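Local coordinates for 2-nitrobenzoate nitroreductase (Pseudomonas fluorescens, PDB 4Z85), which binds FMN and reduces the nitro group of 2-nitrobenzoate as a member of the flavin reductase-like family, at residues Arg84-Val92 and Ser124-Ile132. Sequence-based numbering, arbitrary orientation.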
loop_
_atom_site.group_PDB
_atom_site.type_symbol
_atom_site.label_atom_id
_atom_site.label_comp_id
_atom_site.label_asym_id
_atom_site.label_seq_id
_atom_site.Cartn_x
_atom_site.Cartn_y
_atom_site.Cartn_z
ATOM N N ARG A 84 -20.942 -13.021 3.433
ATOM C CA ARG A 84 -20.267 -14.315 3.335
ATOM C C ARG A 84 -19.062 -14.464 4.275
ATOM O O ARG A 84 -18.617 -15.582 4.534
ATOM C CB ARG A 84 -19.816 -14.558 1.897
ATOM C CG ARG A 84 -20.926 -14.484 0.868
ATOM C CD ARG A 84 -21.265 -15.865 0.366
ATOM N NE ARG A 84 -22.257 -15.839 -0.704
ATOM C CZ ARG A 84 -22.587 -16.901 -1.427
ATOM N NH1 ARG A 84 -21.996 -18.064 -1.192
ATOM N NH2 ARG A 84 -23.499 -16.802 -2.385
ATOM N N GLU A 85 -18.539 -13.340 4.767
ATOM C CA GLU A 85 -17.341 -13.310 5.612
ATOM C C GLU A 85 -16.161 -13.977 4.909
ATOM O O GLU A 85 -15.221 -14.460 5.552
ATOM C CB GLU A 85 -17.626 -13.969 6.966
ATOM C CG GLU A 85 -18.817 -13.319 7.654
ATOM C CD GLU A 85 -19.130 -13.922 9.007
ATOM O OE1 GLU A 85 -18.217 -14.509 9.632
ATOM O OE2 GLU A 85 -20.297 -13.800 9.440
ATOM N N GLN A 86 -16.223 -13.985 3.580
ATOM C CA GLN A 86 -15.189 -14.572 2.744
ATOM C C GLN A 86 -15.002 -13.741 1.496
ATOM O O GLN A 86 -15.956 -13.123 1.019
ATOM C CB GLN A 86 -15.543 -15.997 2.314
ATOM C CG GLN A 86 -15.989 -16.941 3.385
ATOM C CD GLN A 86 -16.254 -18.319 2.818
ATOM O OE1 GLN A 86 -16.471 -18.473 1.614
ATOM N NE2 GLN A 86 -16.222 -19.325 3.671
ATOM N N PHE A 87 -13.783 -13.753 0.960
ATOM C CA PHE A 87 -13.520 -13.129 -0.343
ATOM C C PHE A 87 -12.129 -13.481 -0.826
ATOM O O PHE A 87 -11.317 -14.040 -0.070
ATOM C CB PHE A 87 -13.699 -11.602 -0.294
ATOM C CG PHE A 87 -12.815 -10.899 0.706
ATOM C CD1 PHE A 87 -13.154 -10.868 2.052
ATOM C CD2 PHE A 87 -11.670 -10.227 0.291
ATOM C CE1 PHE A 87 -12.357 -10.204 2.973
ATOM C CE2 PHE A 87 -10.872 -9.556 1.205
ATOM C CZ PHE A 87 -11.210 -9.546 2.548
ATOM N N VAL A 88 -11.860 -13.179 -2.096
ATOM C CA VAL A 88 -10.535 -13.443 -2.644
ATOM C C VAL A 88 -9.878 -12.146 -3.061
ATOM O O VAL A 88 -10.504 -11.318 -3.722
ATOM C CB VAL A 88 -10.571 -14.382 -3.862
ATOM C CG1 VAL A 88 -9.196 -14.432 -4.566
ATOM C CG2 VAL A 88 -11.008 -15.786 -3.441
ATOM N N VAL A 89 -8.625 -11.980 -2.655
ATOM C CA VAL A 89 -7.805 -10.912 -3.221
ATOM C C VAL A 89 -6.974 -11.478 -4.374
ATOM O O VAL A 89 -6.091 -12.293 -4.181
ATOM C CB VAL A 89 -6.878 -10.276 -2.160
ATOM C CG1 VAL A 89 -5.936 -9.262 -2.820
ATOM C CG2 VAL A 89 -7.704 -9.603 -1.072
ATOM N N ASN A 90 -7.272 -11.038 -5.586
ATOM C CA ASN A 90 -6.514 -11.440 -6.757
ATOM C C ASN A 90 -5.483 -10.383 -7.041
ATOM O O ASN A 90 -5.833 -9.207 -7.136
ATOM C CB ASN A 90 -7.409 -11.601 -7.989
ATOM C CG ASN A 90 -8.517 -12.604 -7.778
ATOM O OD1 ASN A 90 -8.316 -13.804 -7.978
ATOM N ND2 ASN A 90 -9.687 -12.124 -7.370
ATOM N N MET A 91 -4.237 -10.807 -7.157
ATOM C CA MET A 91 -3.141 -9.891 -7.468
ATOM C C MET A 91 -3.132 -9.654 -8.971
ATOM O O MET A 91 -3.702 -10.437 -9.739
ATOM C CB MET A 91 -1.801 -10.447 -6.985
ATOM C CG MET A 91 -1.770 -10.751 -5.489
ATOM S SD MET A 91 -2.331 -9.342 -4.496
ATOM C CE MET A 91 -2.174 -10.045 -2.869
ATOM N N VAL A 92 -2.487 -8.571 -9.390
ATOM C CA VAL A 92 -2.680 -8.061 -10.741
ATOM C C VAL A 92 -1.363 -7.954 -11.489
ATOM O O VAL A 92 -0.487 -7.200 -11.083
ATOM C CB VAL A 92 -3.356 -6.665 -10.723
ATOM C CG1 VAL A 92 -3.511 -6.127 -12.156
ATOM C CG2 VAL A 92 -4.703 -6.712 -9.985
ATOM N N SER A 124 -12.053 -21.804 -5.125
ATOM C CA SER A 124 -11.050 -21.748 -4.067
ATOM C C SER A 124 -11.074 -23.016 -3.223
ATOM O O SER A 124 -12.082 -23.719 -3.180
ATOM C CB SER A 124 -11.264 -20.526 -3.169
ATOM O OG SER A 124 -11.023 -19.323 -3.871
ATOM N N THR A 125 -9.966 -23.285 -2.539
ATOM C CA THR A 125 -9.810 -24.497 -1.731
ATOM C C THR A 125 -10.413 -24.374 -0.332
ATOM O O THR A 125 -11.131 -25.268 0.126
ATOM C CB THR A 125 -8.320 -24.871 -1.604
ATOM O OG1 THR A 125 -7.802 -25.191 -2.900
ATOM C CG2 THR A 125 -8.135 -26.065 -0.690
ATOM N N THR A 126 -10.131 -23.265 0.347
ATOM C CA THR A 126 -10.539 -23.102 1.737
ATOM C C THR A 126 -11.824 -22.308 1.926
ATOM O O THR A 126 -12.339 -22.209 3.043
ATOM C CB THR A 126 -9.448 -22.402 2.550
ATOM O OG1 THR A 126 -9.256 -21.079 2.029
ATOM C CG2 THR A 126 -8.143 -23.180 2.473
ATOM N N ILE A 127 -12.326 -21.709 0.853
ATOM C CA ILE A 127 -13.514 -20.875 0.955
ATOM C C ILE A 127 -14.383 -21.050 -0.281
ATOM O O ILE A 127 -13.986 -21.711 -1.237
ATOM C CB ILE A 127 -13.165 -19.366 1.116
ATOM C CG1 ILE A 127 -12.255 -18.903 -0.025
ATOM C CG2 ILE A 127 -12.514 -19.086 2.461
ATOM C CD1 ILE A 127 -12.002 -17.412 -0.013
ATOM N N ASP A 128 -15.560 -20.439 -0.263
ATOM C CA ASP A 128 -16.532 -20.616 -1.339
ATOM C C ASP A 128 -16.340 -19.644 -2.496
ATOM O O ASP A 128 -16.684 -19.952 -3.638
ATOM C CB ASP A 128 -17.950 -20.474 -0.789
ATOM C CG ASP A 128 -18.311 -21.586 0.183
ATOM O OD1 ASP A 128 -17.860 -22.735 -0.033
ATOM O OD2 ASP A 128 -19.032 -21.304 1.163
ATOM N N VAL A 129 -15.798 -18.467 -2.205
ATOM C CA VAL A 129 -15.591 -17.461 -3.244
ATOM C C VAL A 129 -14.461 -17.908 -4.160
ATOM O O VAL A 129 -13.404 -18.311 -3.692
ATOM C CB VAL A 129 -15.268 -16.074 -2.638
ATOM C CG1 VAL A 129 -15.081 -15.030 -3.740
ATOM C CG2 VAL A 129 -16.368 -15.647 -1.691
ATOM N N PRO A 130 -14.693 -17.862 -5.479
ATOM C CA PRO A 130 -13.696 -18.285 -6.457
ATOM C C PRO A 130 -12.671 -17.191 -6.746
ATOM O O PRO A 130 -12.949 -16.015 -6.508
ATOM C CB PRO A 130 -14.536 -18.559 -7.701
ATOM C CG PRO A 130 -15.624 -17.565 -7.605
ATOM C CD PRO A 130 -15.950 -17.452 -6.131
ATOM N N ARG A 131 -11.516 -17.600 -7.251
ATOM C CA ARG A 131 -10.496 -16.683 -7.726
ATOM C C ARG A 131 -10.651 -16.488 -9.224
ATOM O O ARG A 131 -11.363 -17.246 -9.889
ATOM C CB ARG A 131 -9.109 -17.217 -7.419
ATOM C CG ARG A 131 -8.739 -18.427 -8.258
ATOM C CD ARG A 131 -7.297 -18.796 -8.058
ATOM N NE ARG A 131 -6.928 -20.057 -8.708
ATOM C CZ ARG A 131 -6.609 -20.177 -9.994
ATOM N NH1 ARG A 131 -6.637 -19.118 -10.794
ATOM N NH2 ARG A 131 -6.270 -21.363 -10.484
ATOM N N ILE A 132 -9.978 -15.472 -9.751
ATOM C CA ILE A 132 -9.927 -15.240 -11.189
ATOM C C ILE A 132 -8.964 -16.237 -11.811
ATOM O O ILE A 132 -7.855 -16.424 -11.315
ATOM C CB ILE A 132 -9.500 -13.794 -11.487
ATOM C CG1 ILE A 132 -10.664 -12.849 -11.167
ATOM C CG2 ILE A 132 -9.032 -13.644 -12.936
ATOM C CD1 ILE A 132 -10.270 -11.400 -11.095
HETATM O O HOH W 1 -20.310 -19.230 1.271
#
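Q86 and N90, four residues apart on one face of strand 86-90, each reach across to a backbone N-H of segment 124-132. OE1 of Q86 takes the N-H of D128 at 2.9 Å, nearly straight at 165°, with the donor tilted from the amide plane. The extended Q86 side chain runs past I127 in the opposite direction, laying CD 3.7 Å from I127 CB. Cut back to an alanine, Q86 would probably leave the D128 N-H without this acceptor and I127 without its amide neighbour. N90 makes the second grip: with CG anti to the carbonyl carbon (chi1 -58°) its amide swings out toward I132, and OD1 receives the N-H of I132 at 2.9 Å from above the amide plane. The same amide lies against the I132 side chain, ND2 3.8 Å from CD1. Between these polar grips V88 points its CG2 branch at S124, I127 and V129, 3.9 Å from I127 CD1, while CG1 meets R131 CB. S124 OG, 3.6 Å from V88 CG2, donates in the carbonyl plane to V129 O at 2.6 Å, a bond within the loop. Strand 86-90 lies between strands 28-33 and 137-150 and closes the six-stranded antiparallel barrel of the flavin reductase-like fold; N90 ND2 also bonds L29 O and T31 OG1 of strand 28-33, and P130 O bonds T31 OG1, so segment 124-132 packs across the barrel wall where these strands meet.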